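Local coordinates for periplasmic binding protein (Mycobacterium smegmatis, PDB 4MDY) that probably binds an iron complex on the outer side of the cell membrane and passes it to an ABC transporter, as a lipoprotein of the solute-binding protein 8 family, at residues I26-P30 and Q143-K147; P51-D56 and P78-L83; T103-L107 and A129-P133; V229-E235 and R259-K265. One frame throughout, in Å; residues are numbered along the deposited sequence.

Contacts 1, 2 and 3 share one half of the chain, and contact 4 belongs to the other, a division consistent with the two-lobed fold of the family, in which solute is held between the lobes. Contact 1 joins residues 113 apart in sequence, and contacts 2 and 3 follow one another within that span, their centres about 16 Å apart and touching through Leu83. Helix 148-168 starts right after contact 1 and leads toward strand 176-181 of the sheet that holds contact 4. The centre of contact 4 lies about 39 Å from that of contact 1 and about 26 Å from that of contact 3, on opposite sides of the chain's centre in both cases.

Contact 1 (I26-P30 and Q143-K147); sequences IPGPP and QAVFK
Phe146 pushes its ring into the bend made by Ile26 to Pro30 and carries most of this contact, an example of a helix end that is also a packing surface. It is the C-prime residue of a Schellman motif that ends helix 134-144; its phi is positive, and Phe146 N bonds back to Gln143 O. With CG anti to its carbonyl carbon (chi1 -68°), the ring reaches the proline-rich loop. Pro29 lies over one face: its CD stands 4.1 Å from the centroid of the Phe146 ring, only 2° off the normal, in a CH-pi contact. Ile26 O meets the rim in the ring plane, 3.6 Å from Phe146 CZ, while Gly28 C comes within 3.3 Å of Phe146 CE1 at an oblique angle.

Ile26 divides its branches between two partners. Its CG2 slides past the ring, 3.9 Å from Phe146 CE1. The other branch is turned well off a staggered value (chi2 95°), and there CD1 rests 4.0 Å from Ala144 CB. Farther along, Pro30 crosses Val145 at about a right angle, with Pro30 CG 4.1 Å from Val145 CG1; Leu99 of strand 99-102 touches both of them and Ile26.

No hydrogen bond links the two segments, and Ala144 O, buried with Ile26 CG2 3.7 Å away, has no polar partner in the model. The N-terminal hairpin's exit is therefore fitted to the helix junction by shape and apolar contact, to which the C-H of Pro29 over the electron-rich ring face adds a directional element.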
loop_
_atom_site.group_PDB
_atom_site.type_symbol
_atom_site.label_atom_id
_atom_site.label_comp_id
_atom_site.label_asym_id
_atom_site.label_seq_id
_atom_site.Cartn_x
_atom_site.Cartn_y
_atom_site.Cartn_z
ATOM N N ILE A 26 17.533 -1.867 -18.735
ATOM C CA ILE A 26 17.139 -0.490 -18.961
ATOM C C ILE A 26 18.392 0.265 -19.421
ATOM O O ILE A 26 19.340 0.419 -18.650
ATOM C CB ILE A 26 16.532 0.148 -17.687
ATOM C CG1 ILE A 26 15.385 -0.717 -17.125
ATOM C CG2 ILE A 26 16.020 1.549 -17.988
ATOM C CD1 ILE A 26 15.798 -1.683 -16.027
ATOM N N PRO A 27 18.413 0.716 -20.690
ATOM C CA PRO A 27 19.633 1.325 -21.250
ATOM C C PRO A 27 20.125 2.596 -20.546
ATOM O O PRO A 27 21.335 2.837 -20.482
ATOM C CB PRO A 27 19.242 1.633 -22.699
ATOM C CG PRO A 27 18.147 0.680 -23.010
ATOM C CD PRO A 27 17.388 0.487 -21.725
ATOM N N GLY A 28 19.203 3.402 -20.029
ATOM C CA GLY A 28 19.568 4.615 -19.301
ATOM C C GLY A 28 18.376 5.146 -18.532
ATOM O O GLY A 28 17.310 4.542 -18.575
ATOM N N PRO A 29 18.554 6.263 -17.801
ATOM C CA PRO A 29 17.445 6.881 -17.070
ATOM C C PRO A 29 16.226 7.131 -17.968
ATOM O O PRO A 29 16.345 7.799 -18.994
ATOM C CB PRO A 29 18.048 8.194 -16.583
ATOM C CG PRO A 29 19.496 7.881 -16.415
ATOM C CD PRO A 29 19.823 6.977 -17.571
ATOM N N PRO A 30 15.065 6.573 -17.594
ATOM C CA PRO A 30 13.915 6.587 -18.487
ATOM C C PRO A 30 13.210 7.938 -18.523
ATOM O O PRO A 30 13.046 8.574 -17.494
ATOM C CB PRO A 30 13.006 5.513 -17.893
ATOM C CG PRO A 30 13.336 5.524 -16.438
ATOM C CD PRO A 30 14.814 5.763 -16.386
ATOM N N GLN A 143 16.058 0.719 -8.574
ATOM C CA GLN A 143 17.106 0.213 -9.467
ATOM C C GLN A 143 16.840 0.592 -10.921
ATOM O O GLN A 143 17.707 1.142 -11.600
ATOM C CB GLN A 143 17.239 -1.303 -9.328
ATOM C CG GLN A 143 17.924 -1.708 -8.039
ATOM C CD GLN A 143 17.840 -3.195 -7.749
ATOM O OE1 GLN A 143 17.714 -4.018 -8.650
ATOM N NE2 GLN A 143 17.916 -3.543 -6.480
ATOM N N ALA A 144 15.617 0.326 -11.366
ATOM C CA ALA A 144 15.216 0.540 -12.755
ATOM C C ALA A 144 15.260 2.004 -13.202
ATOM O O ALA A 144 15.410 2.279 -14.403
ATOM C CB ALA A 144 13.819 -0.012 -12.966
ATOM N N VAL A 145 15.109 2.937 -12.260
ATOM C CA VAL A 145 15.124 4.366 -12.599
ATOM C C VAL A 145 16.417 5.063 -12.177
ATOM O O VAL A 145 16.499 6.296 -12.198
ATOM C CB VAL A 145 13.871 5.107 -12.054
ATOM C CG1 VAL A 145 12.610 4.395 -12.513
ATOM C CG2 VAL A 145 13.885 5.261 -10.534
ATOM N N PHE A 146 17.421 4.260 -11.812
ATOM C CA PHE A 146 18.781 4.730 -11.562
ATOM C C PHE A 146 18.877 5.624 -10.317
ATOM O O PHE A 146 19.670 6.560 -10.277
ATOM C CB PHE A 146 19.344 5.453 -12.798
ATOM C CG PHE A 146 19.586 4.555 -13.983
ATOM C CD1 PHE A 146 18.531 4.053 -14.737
ATOM C CD2 PHE A 146 20.886 4.245 -14.373
ATOM C CE1 PHE A 146 18.761 3.238 -15.834
ATOM C CE2 PHE A 146 21.120 3.432 -15.473
ATOM C CZ PHE A 146 20.057 2.927 -16.206
ATOM N N LYS A 147 18.059 5.324 -9.311
ATOM C CA LYS A 147 17.999 6.107 -8.073
ATOM C C LYS A 147 17.912 5.170 -6.867
ATOM O O LYS A 147 17.192 5.414 -5.897
ATOM C CB LYS A 147 16.823 7.087 -8.121
ATOM C CG LYS A 147 16.907 8.035 -9.312
ATOM C CD LYS A 147 15.993 9.233 -9.196
ATOM C CE LYS A 147 15.878 9.976 -10.518
ATOM N NZ LYS A 147 15.061 11.226 -10.389
#

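Contact 2 (P51-D56 and P78-L83); sequences PIAVTD and PAVLNL
Ala53, Val54 and Thr55 pair in parallel with Ala79, Val80 and Leu81, the two strands of a beta-alpha-beta unit whose crossover contains helix 67-73. Strand 33-35 bonds to Ile52 and Ala53, so the first of these strands has partners beyond its pairing with 79-81.

Backbone hydrogen bonds do most of the joining and alternate as parallel strands require: Ala79 N to Ile52 O, Val54 N to Ala79 O, Leu81 N to Val54 O, and Asp56 N to Leu81 O. The last two are nearly straight, the Leu81 N to Val54 O bond measuring 2.8 Å. Between them run CA-H...O contacts, the shortest joining Ala53 CA to Ala79 O at 3.1 Å.

Apolar contacts occupy both faces. On the face of Ala53, Ala79 and Leu81, the two alanine CB atoms lie 4.1 Å apart, and Leu81 CD1 is 4.0 Å from Ala53 CB. Leu81 reaches back this way because its CG stands anti to the carbonyl carbon (chi1 -47°). On the face of Val54 and Val80, the Val54 side chain lies beside Pro78, pointing the same way; at the end of the strand Asp56 CB approaches Val80 CG1 at 3.9 Å.

Thr55 mixes both kinds of interaction. Its hydroxyl takes part in a hydrogen bond with Ser35 O in strand 33-35 and sits near Leu81 CB; its methyl, CG2, is 3.9 Å from Leu83 CG. Past the paired residues, a water spans the parting chains, donating to Asp56 O at 2.6 Å and accepting from Leu83 N at 2.9 Å.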
loop_
_atom_site.group_PDB
_atom_site.type_symbol
_atom_site.label_atom_id
_atom_site.label_comp_id
_atom_site.label_asym_id
_atom_site.label_seq_id
_atom_site.Cartn_x
_atom_site.Cartn_y
_atom_site.Cartn_z
ATOM N N PRO A 51 5.603 9.884 -13.598
ATOM C CA PRO A 51 5.111 9.036 -14.683
ATOM C C PRO A 51 4.256 9.798 -15.688
ATOM O O PRO A 51 3.632 10.799 -15.333
ATOM C CB PRO A 51 4.261 7.972 -13.979
ATOM C CG PRO A 51 4.134 8.380 -12.560
ATOM C CD PRO A 51 4.965 9.596 -12.301
ATOM N N ILE A 52 4.244 9.320 -16.929
ATOM C CA ILE A 52 3.356 9.859 -17.961
ATOM C C ILE A 52 1.972 9.213 -17.908
ATOM O O ILE A 52 1.036 9.677 -18.561
ATOM C CB ILE A 52 3.937 9.696 -19.373
ATOM C CG1 ILE A 52 4.165 8.219 -19.718
ATOM C CG2 ILE A 52 5.220 10.507 -19.492
ATOM C CD1 ILE A 52 4.179 7.939 -21.197
ATOM N N ALA A 53 1.858 8.134 -17.139
ATOM C CA ALA A 53 0.576 7.496 -16.860
ATOM C C ALA A 53 0.588 6.868 -15.479
ATOM O O ALA A 53 1.601 6.282 -15.056
ATOM C CB ALA A 53 0.263 6.441 -17.899
ATOM N N VAL A 54 -0.537 6.998 -14.788
ATOM C CA VAL A 54 -0.759 6.386 -13.488
ATOM C C VAL A 54 -1.995 5.497 -13.602
ATOM O O VAL A 54 -2.942 5.819 -14.334
ATOM C CB VAL A 54 -0.975 7.456 -12.394
ATOM C CG1 VAL A 54 -1.343 6.820 -11.060
ATOM C CG2 VAL A 54 0.261 8.328 -12.255
ATOM N N THR A 55 -1.979 4.371 -12.895
ATOM C CA THR A 55 -3.127 3.474 -12.876
ATOM C C THR A 55 -3.915 3.698 -11.587
ATOM O O THR A 55 -3.368 3.611 -10.480
ATOM C CB THR A 55 -2.688 2.010 -13.027
ATOM O OG1 THR A 55 -1.949 1.868 -14.246
ATOM C CG2 THR A 55 -3.863 1.082 -13.065
ATOM N N ASP A 56 -5.199 4.006 -11.747
ATOM C CA ASP A 56 -6.076 4.296 -10.621
ATOM C C ASP A 56 -6.401 3.007 -9.877
ATOM O O ASP A 56 -6.470 1.934 -10.477
ATOM C CB ASP A 56 -7.369 4.969 -11.115
ATOM C CG ASP A 56 -8.089 5.751 -10.025
ATOM O OD1 ASP A 56 -7.521 5.989 -8.944
ATOM O OD2 ASP A 56 -9.244 6.142 -10.254
ATOM N N PRO A 78 -0.702 13.422 -16.010
ATOM C CA PRO A 78 -0.527 12.089 -16.593
ATOM C C PRO A 78 -1.832 11.479 -17.069
ATOM O O PRO A 78 -2.897 11.808 -16.554
ATOM C CB PRO A 78 0.034 11.269 -15.423
ATOM C CG PRO A 78 -0.504 11.940 -14.218
ATOM C CD PRO A 78 -0.491 13.408 -14.552
ATOM N N ALA A 79 -1.743 10.589 -18.047
ATOM C CA ALA A 79 -2.876 9.760 -18.420
ATOM C C ALA A 79 -3.240 8.859 -17.239
ATOM O O ALA A 79 -2.361 8.429 -16.472
ATOM C CB ALA A 79 -2.549 8.928 -19.650
ATOM N N VAL A 80 -4.535 8.597 -17.083
ATOM C CA VAL A 80 -5.029 7.717 -16.027
ATOM C C VAL A 80 -5.554 6.418 -16.616
ATOM O O VAL A 80 -6.486 6.415 -17.408
ATOM C CB VAL A 80 -6.146 8.376 -15.197
ATOM C CG1 VAL A 80 -6.609 7.433 -14.088
ATOM C CG2 VAL A 80 -5.666 9.702 -14.621
ATOM N N LEU A 81 -4.947 5.312 -16.207
ATOM C CA LEU A 81 -5.336 3.993 -16.662
ATOM C C LEU A 81 -6.111 3.322 -15.551
ATOM O O LEU A 81 -6.187 3.833 -14.439
ATOM C CB LEU A 81 -4.087 3.160 -16.968
ATOM C CG LEU A 81 -3.003 3.829 -17.809
ATOM C CD1 LEU A 81 -1.758 2.949 -17.882
ATOM C CD2 LEU A 81 -3.543 4.129 -19.199
ATOM N N ASN A 82 -6.669 2.158 -15.845
ATOM C CA ASN A 82 -7.245 1.310 -14.803
ATOM C C ASN A 82 -7.190 -0.144 -15.234
ATOM O O ASN A 82 -6.957 -0.433 -16.404
ATOM C CB ASN A 82 -8.679 1.736 -14.470
ATOM C CG ASN A 82 -9.636 1.520 -15.620
ATOM O OD1 ASN A 82 -9.838 0.395 -16.069
ATOM N ND2 ASN A 82 -10.243 2.596 -16.095
ATOM N N LEU A 83 -7.412 -1.044 -14.283
ATOM C CA LEU A 83 -7.275 -2.482 -14.517
ATOM C C LEU A 83 -8.619 -3.203 -14.603
ATOM O O LEU A 83 -8.674 -4.415 -14.445
ATOM C CB LEU A 83 -6.419 -3.109 -13.402
ATOM C CG LEU A 83 -4.981 -2.606 -13.254
ATOM C CD1 LEU A 83 -4.240 -3.388 -12.177
ATOM C CD2 LEU A 83 -4.239 -2.702 -14.576
HETATM O O HOH W 1 -7.672 -0.141 -11.489
#

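Contact 3 (T103-L107 and A129-P133); sequences TNAGL and AFFEP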
loop_
_atom_site.group_PDB
_atom_site.type_symbol
_atom_site.label_atom_id
_atom_site.label_comp_id
_atom_site.label_asym_id
_atom_site.label_seq_id
_atom_site.Cartn_x
_atom_site.Cartn_y
_atom_site.Cartn_z
ATOM N N THR A 103 4.770 -3.964 -11.149
ATOM C CA THR A 103 5.084 -4.862 -10.047
ATOM C C THR A 103 3.835 -5.224 -9.244
ATOM O O THR A 103 3.815 -6.244 -8.564
ATOM C CB THR A 103 6.131 -4.234 -9.100
ATOM O OG1 THR A 103 5.613 -3.019 -8.548
ATOM C CG2 THR A 103 7.410 -3.934 -9.840
ATOM N N ASN A 104 2.788 -4.402 -9.357
ATOM C CA ASN A 104 1.560 -4.558 -8.583
ATOM C C ASN A 104 0.348 -4.428 -9.506
ATOM O O ASN A 104 -0.547 -3.614 -9.272
ATOM C CB ASN A 104 1.522 -3.491 -7.484
ATOM C CG ASN A 104 0.435 -3.733 -6.447
ATOM O OD1 ASN A 104 -0.178 -4.797 -6.388
ATOM N ND2 ASN A 104 0.210 -2.740 -5.606
ATOM N N ALA A 105 0.348 -5.247 -10.554
ATOM C CA ALA A 105 -0.585 -5.124 -11.672
ATOM C C ALA A 105 -1.245 -6.453 -12.094
ATOM O O ALA A 105 -2.006 -6.482 -13.065
ATOM C CB ALA A 105 0.151 -4.510 -12.855
ATOM N N GLY A 106 -0.965 -7.539 -11.373
ATOM C CA GLY A 106 -1.476 -8.861 -11.735
ATOM C C GLY A 106 -0.826 -9.431 -12.985
ATOM O O GLY A 106 -1.414 -10.245 -13.691
ATOM N N LEU A 107 0.411 -9.023 -13.238
ATOM C CA LEU A 107 1.125 -9.412 -14.442
ATOM C C LEU A 107 1.350 -10.922 -14.500
ATOM O O LEU A 107 1.777 -11.522 -13.514
ATOM C CB LEU A 107 2.467 -8.681 -14.484
ATOM C CG LEU A 107 3.218 -8.605 -15.804
ATOM C CD1 LEU A 107 2.405 -7.839 -16.839
ATOM C CD2 LEU A 107 4.568 -7.943 -15.578
ATOM N N ALA A 129 1.725 -11.510 -7.613
ATOM C CA ALA A 129 1.521 -10.647 -8.776
ATOM C C ALA A 129 0.838 -9.344 -8.385
ATOM O O ALA A 129 0.908 -8.361 -9.118
ATOM C CB ALA A 129 0.712 -11.384 -9.830
ATOM N N PHE A 130 0.170 -9.371 -7.233
ATOM C CA PHE A 130 -0.355 -8.187 -6.566
ATOM C C PHE A 130 0.206 -8.119 -5.146
ATOM O O PHE A 130 0.358 -9.142 -4.480
ATOM C CB PHE A 130 -1.878 -8.249 -6.463
ATOM C CG PHE A 130 -2.607 -7.819 -7.711
ATOM C CD1 PHE A 130 -2.598 -6.493 -8.115
ATOM C CD2 PHE A 130 -3.345 -8.736 -8.449
ATOM C CE1 PHE A 130 -3.284 -6.090 -9.240
ATOM C CE2 PHE A 130 -4.036 -8.341 -9.583
ATOM C CZ PHE A 130 -4.008 -7.016 -9.976
ATOM N N PHE A 131 0.482 -6.906 -4.689
ATOM C CA PHE A 131 0.809 -6.635 -3.290
ATOM C C PHE A 131 1.972 -7.464 -2.743
ATOM O O PHE A 131 1.898 -7.989 -1.639
ATOM C CB PHE A 131 -0.444 -6.782 -2.419
ATOM C CG PHE A 131 -1.595 -5.938 -2.890
ATOM C CD1 PHE A 131 -1.461 -4.561 -2.990
ATOM C CD2 PHE A 131 -2.803 -6.516 -3.252
ATOM C CE1 PHE A 131 -2.510 -3.774 -3.435
ATOM C CE2 PHE A 131 -3.855 -5.732 -3.701
ATOM C CZ PHE A 131 -3.706 -4.362 -3.792
ATOM N N GLU A 132 3.043 -7.568 -3.524
ATOM C CA GLU A 132 4.317 -8.086 -3.014
ATOM C C GLU A 132 4.858 -7.120 -1.955
ATOM O O GLU A 132 4.463 -5.947 -1.926
ATOM C CB GLU A 132 5.333 -8.255 -4.149
ATOM C CG GLU A 132 5.883 -6.951 -4.717
ATOM C CD GLU A 132 6.973 -7.144 -5.753
ATOM O OE1 GLU A 132 7.433 -8.285 -5.979
ATOM O OE2 GLU A 132 7.381 -6.128 -6.341
ATOM N N PRO A 133 5.761 -7.596 -1.078
ATOM C CA PRO A 133 6.310 -6.717 -0.040
ATOM C C PRO A 133 6.721 -5.330 -0.567
ATOM O O PRO A 133 7.429 -5.228 -1.569
ATOM C CB PRO A 133 7.522 -7.506 0.473
ATOM C CG PRO A 133 7.113 -8.925 0.306
ATOM C CD PRO A 133 6.274 -8.971 -0.951
HETATM O O HOH W 2 3.020 -7.724 -6.358
HETATM O O HOH W 3 2.234 -7.354 -11.397
#
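Ala129 and Gly106 meet where the loop after strand 99-102 packs on the loop leading into helix 134-144, in the lobe that also holds contacts 1 and 2, within a fold consistent with the two-lobed solute-binding family. Ala129 O accepts from Gly106 N at 3.0 Å, the donor standing well above the carbonyl plane, and a nearby water probably donates to this oxygen as well. Ala129 CB meanwhile rests 3.8 Å from Leu107 O.

Phe130 follows, one face of its ring covering Gly106, whose N stands over the centre and whose CA, 3.7 Å from the Phe130 centroid, makes a CH-pi contact. At the rim of the same ring, in its plane, Asn104 OD1 lies 3.4 Å from Phe130 CD1.

At Phe131 the partner is the Asn104 side chain. Phe131 N donates to Asn104 OD1 at 2.8 Å with an angle of 160°, approaching from above the amide plane. Asn104 holds CG anti to its backbone N (chi1 -168°), bringing the amide under Phe131, whose face the oxygen also meets; the two planes are 71° apart. Thr39 OG1 is hydrogen-bonded to Asn104 ND2 and helps fix the amide's rotation. Phe131 O accepts from Trp196 NE1.

Glu132 sends its carboxylate across Thr103, with OE1 bonded to Thr125 N and OE2 3.6 Å from Thr103 CB. Its own N gives its hydrogen to a water at 2.8 Å, and that water donates to Thr103 O.

Contact 4 (V229-E235 and R259-K265); sequences VLIWTTE and RNIFTTK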
loop_
_atom_site.group_PDB
_atom_site.type_symbol
_atom_site.label_atom_id
_atom_site.label_comp_id
_atom_site.label_asym_id
_atom_site.label_seq_id
_atom_site.Cartn_x
_atom_site.Cartn_y
_atom_site.Cartn_z
ATOM N N VAL A 229 -6.960 -3.147 20.761
ATOM C CA VAL A 229 -7.341 -2.073 19.857
ATOM C C VAL A 229 -7.701 -2.663 18.493
ATOM O O VAL A 229 -7.022 -3.566 18.003
ATOM C CB VAL A 229 -6.214 -1.009 19.723
ATOM C CG1 VAL A 229 -4.909 -1.627 19.232
ATOM C CG2 VAL A 229 -6.630 0.132 18.803
ATOM N N LEU A 230 -8.792 -2.170 17.909
ATOM C CA LEU A 230 -9.195 -2.541 16.554
ATOM C C LEU A 230 -9.052 -1.319 15.668
ATOM O O LEU A 230 -9.562 -0.247 15.988
ATOM C CB LEU A 230 -10.650 -3.021 16.507
ATOM C CG LEU A 230 -11.053 -4.132 17.469
ATOM C CD1 LEU A 230 -12.522 -4.463 17.261
ATOM C CD2 LEU A 230 -10.192 -5.370 17.285
ATOM N N ILE A 231 -8.357 -1.495 14.552
ATOM C CA ILE A 231 -8.150 -0.435 13.583
ATOM C C ILE A 231 -8.991 -0.783 12.372
ATOM O O ILE A 231 -8.663 -1.693 11.628
ATOM C CB ILE A 231 -6.655 -0.312 13.204
ATOM C CG1 ILE A 231 -5.800 -0.150 14.466
ATOM C CG2 ILE A 231 -6.436 0.853 12.253
ATOM C CD1 ILE A 231 -4.321 -0.379 14.247
ATOM N N TRP A 232 -10.104 -0.079 12.207
ATOM C CA TRP A 232 -10.984 -0.300 11.066
ATOM C C TRP A 232 -10.628 0.716 9.989
ATOM O O TRP A 232 -10.646 1.925 10.242
ATOM C CB TRP A 232 -12.438 -0.104 11.462
ATOM C CG TRP A 232 -12.912 -0.931 12.611
ATOM C CD1 TRP A 232 -12.743 -0.666 13.945
ATOM C CD2 TRP A 232 -13.665 -2.145 12.536
ATOM N NE1 TRP A 232 -13.343 -1.643 14.702
ATOM C CE2 TRP A 232 -13.913 -2.566 13.863
ATOM C CE3 TRP A 232 -14.149 -2.925 11.477
ATOM C CZ2 TRP A 232 -14.637 -3.721 14.158
ATOM C CZ3 TRP A 232 -14.875 -4.069 11.770
ATOM C CH2 TRP A 232 -15.112 -4.458 13.104
ATOM N N THR A 233 -10.323 0.241 8.786
ATOM C CA THR A 233 -9.873 1.132 7.722
ATOM C C THR A 233 -11.070 1.715 6.970
ATOM O O THR A 233 -11.238 1.523 5.760
ATOM C CB THR A 233 -8.872 0.442 6.779
ATOM O OG1 THR A 233 -9.463 -0.730 6.205
ATOM C CG2 THR A 233 -7.603 0.063 7.563
ATOM N N THR A 234 -11.903 2.422 7.724
ATOM C CA THR A 234 -13.035 3.156 7.178
ATOM C C THR A 234 -12.554 4.290 6.280
ATOM O O THR A 234 -11.473 4.840 6.497
ATOM C CB THR A 234 -13.911 3.746 8.306
ATOM O OG1 THR A 234 -13.085 4.411 9.272
ATOM C CG2 THR A 234 -14.701 2.654 8.994
ATOM N N GLU A 235 -13.373 4.632 5.282
ATOM C CA GLU A 235 -13.080 5.712 4.345
ATOM C C GLU A 235 -14.133 6.824 4.425
ATOM O O GLU A 235 -14.070 7.789 3.666
ATOM C CB GLU A 235 -13.016 5.163 2.920
ATOM C CG GLU A 235 -11.955 4.086 2.729
ATOM C CD GLU A 235 -11.923 3.522 1.320
ATOM O OE1 GLU A 235 -12.294 4.249 0.371
ATOM O OE2 GLU A 235 -11.520 2.347 1.165
ATOM N N ARG A 259 -12.330 1.388 22.168
ATOM C CA ARG A 259 -11.006 0.961 21.676
ATOM C C ARG A 259 -11.015 0.690 20.165
ATOM O O ARG A 259 -10.105 0.039 19.635
ATOM C CB ARG A 259 -10.506 -0.274 22.433
ATOM C CG ARG A 259 -10.562 -0.154 23.952
ATOM C CD ARG A 259 -9.626 0.912 24.518
ATOM N NE ARG A 259 -10.291 1.730 25.545
ATOM C CZ ARG A 259 -10.073 1.686 26.863
ATOM N NH1 ARG A 259 -10.774 2.488 27.658
ATOM N NH2 ARG A 259 -9.175 0.862 27.401
ATOM N N ASN A 260 -12.046 1.194 19.485
ATOM C CA ASN A 260 -12.086 1.211 18.032
ATOM C C ASN A 260 -11.402 2.459 17.514
ATOM O O ASN A 260 -11.623 3.555 18.036
ATOM C CB ASN A 260 -13.519 1.220 17.510
ATOM C CG ASN A 260 -14.247 -0.090 17.751
ATOM O OD1 ASN A 260 -13.707 -1.176 17.539
ATOM N ND2 ASN A 260 -15.499 0.014 18.159
ATOM N N ILE A 261 -10.569 2.282 16.497
ATOM C CA ILE A 261 -10.086 3.374 15.688
ATOM C C ILE A 261 -10.755 3.269 14.319
ATOM O O ILE A 261 -10.618 2.259 13.627
ATOM C CB ILE A 261 -8.555 3.334 15.530
ATOM C CG1 ILE A 261 -7.880 3.507 16.896
ATOM C CG2 ILE A 261 -8.094 4.428 14.580
ATOM C CD1 ILE A 261 -6.401 3.209 16.917
ATOM N N PHE A 262 -11.486 4.311 13.942
ATOM C CA PHE A 262 -12.068 4.399 12.614
ATOM C C PHE A 262 -11.250 5.431 11.845
ATOM O O PHE A 262 -11.303 6.628 12.133
ATOM C CB PHE A 262 -13.552 4.780 12.675
ATOM C CG PHE A 262 -14.395 3.813 13.473
ATOM C CD1 PHE A 262 -14.717 2.562 12.961
ATOM C CD2 PHE A 262 -14.852 4.147 14.741
ATOM C CE1 PHE A 262 -15.492 1.667 13.689
ATOM C CE2 PHE A 262 -15.618 3.257 15.471
ATOM C CZ PHE A 262 -15.943 2.018 14.945
ATOM N N THR A 263 -10.467 4.953 10.881
ATOM C CA THR A 263 -9.544 5.809 10.159
ATOM C C THR A 263 -10.291 6.841 9.327
ATOM O O THR A 263 -11.426 6.619 8.895
ATOM C CB THR A 263 -8.639 5.005 9.209
ATOM O OG1 THR A 263 -9.449 4.320 8.241
ATOM C CG2 THR A 263 -7.783 4.004 9.989
ATOM N N THR A 264 -9.631 7.970 9.107
ATOM C CA THR A 264 -10.035 8.888 8.057
ATOM C C THR A 264 -9.761 8.235 6.708
ATOM O O THR A 264 -8.992 7.268 6.609
ATOM C CB THR A 264 -9.244 10.205 8.113
ATOM O OG1 THR A 264 -7.843 9.935 7.968
ATOM C CG2 THR A 264 -9.500 10.945 9.423
ATOM N N LYS A 265 -10.375 8.762 5.659
ATOM C CA LYS A 265 -10.091 8.280 4.312
ATOM C C LYS A 265 -8.590 8.319 3.991
ATOM O O LYS A 265 -8.054 7.375 3.400
ATOM C CB LYS A 265 -10.841 9.101 3.271
ATOM C CG LYS A 265 -10.700 8.549 1.864
ATOM C CD LYS A 265 -11.146 9.555 0.830
ATOM C CE LYS A 265 -11.311 8.919 -0.530
ATOM N NZ LYS A 265 -11.685 9.964 -1.514
#
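Trp232 meets both Asn260 and Phe262, an example of a side chain that ties neighbouring strands together beyond their backbone bonds. Strands 229-233 and 260-262 run parallel, the latter outermost in its sheet, joined by four main-chain bonds, from Leu230 N to Arg259 O at one end to Thr263 N to Trp232 O at the other. Trp232 CB lies close to Ile261 O and 3.8 Å from Phe262 CD1. With CG anti to the carbonyl carbon (chi1 -55°), the five-membered ring takes Phe262 CE1 over its face, near CG and closest to CD1 at 3.6 Å; the two rings are near parallel (25°) but slid apart. On the ring edge, CD1 faces Ile261 O in the ring plane, and NE1 donates to Asn260 OD1 at 2.9 Å and 161°, from above the amide plane. CE2 also lies near Asn260 OD1, and Leu180 and Leu243 touch the side chain. Thr255 OG1, bonded to Asn260 ND2, steadies that amide.

On the face of Ile231 and Ile261, Ile261 CD1 meets Val229 CG2 at 3.6 Å, where helix 279-294 packs. Farther along, two threonines exchange bonds: Thr263 OG1 donates to Thr234 O at 2.7 Å, and Thr234 OG1 to Thr263 O at 2.8 Å, each on a lone pair in the carbonyl plane.

This reciprocal pair satisfies two carbonyls only 3.0 Å apart, O to O, whose mutual repulsion the hydroxyls would offset, so polar pairing continues past the last main-chain bond.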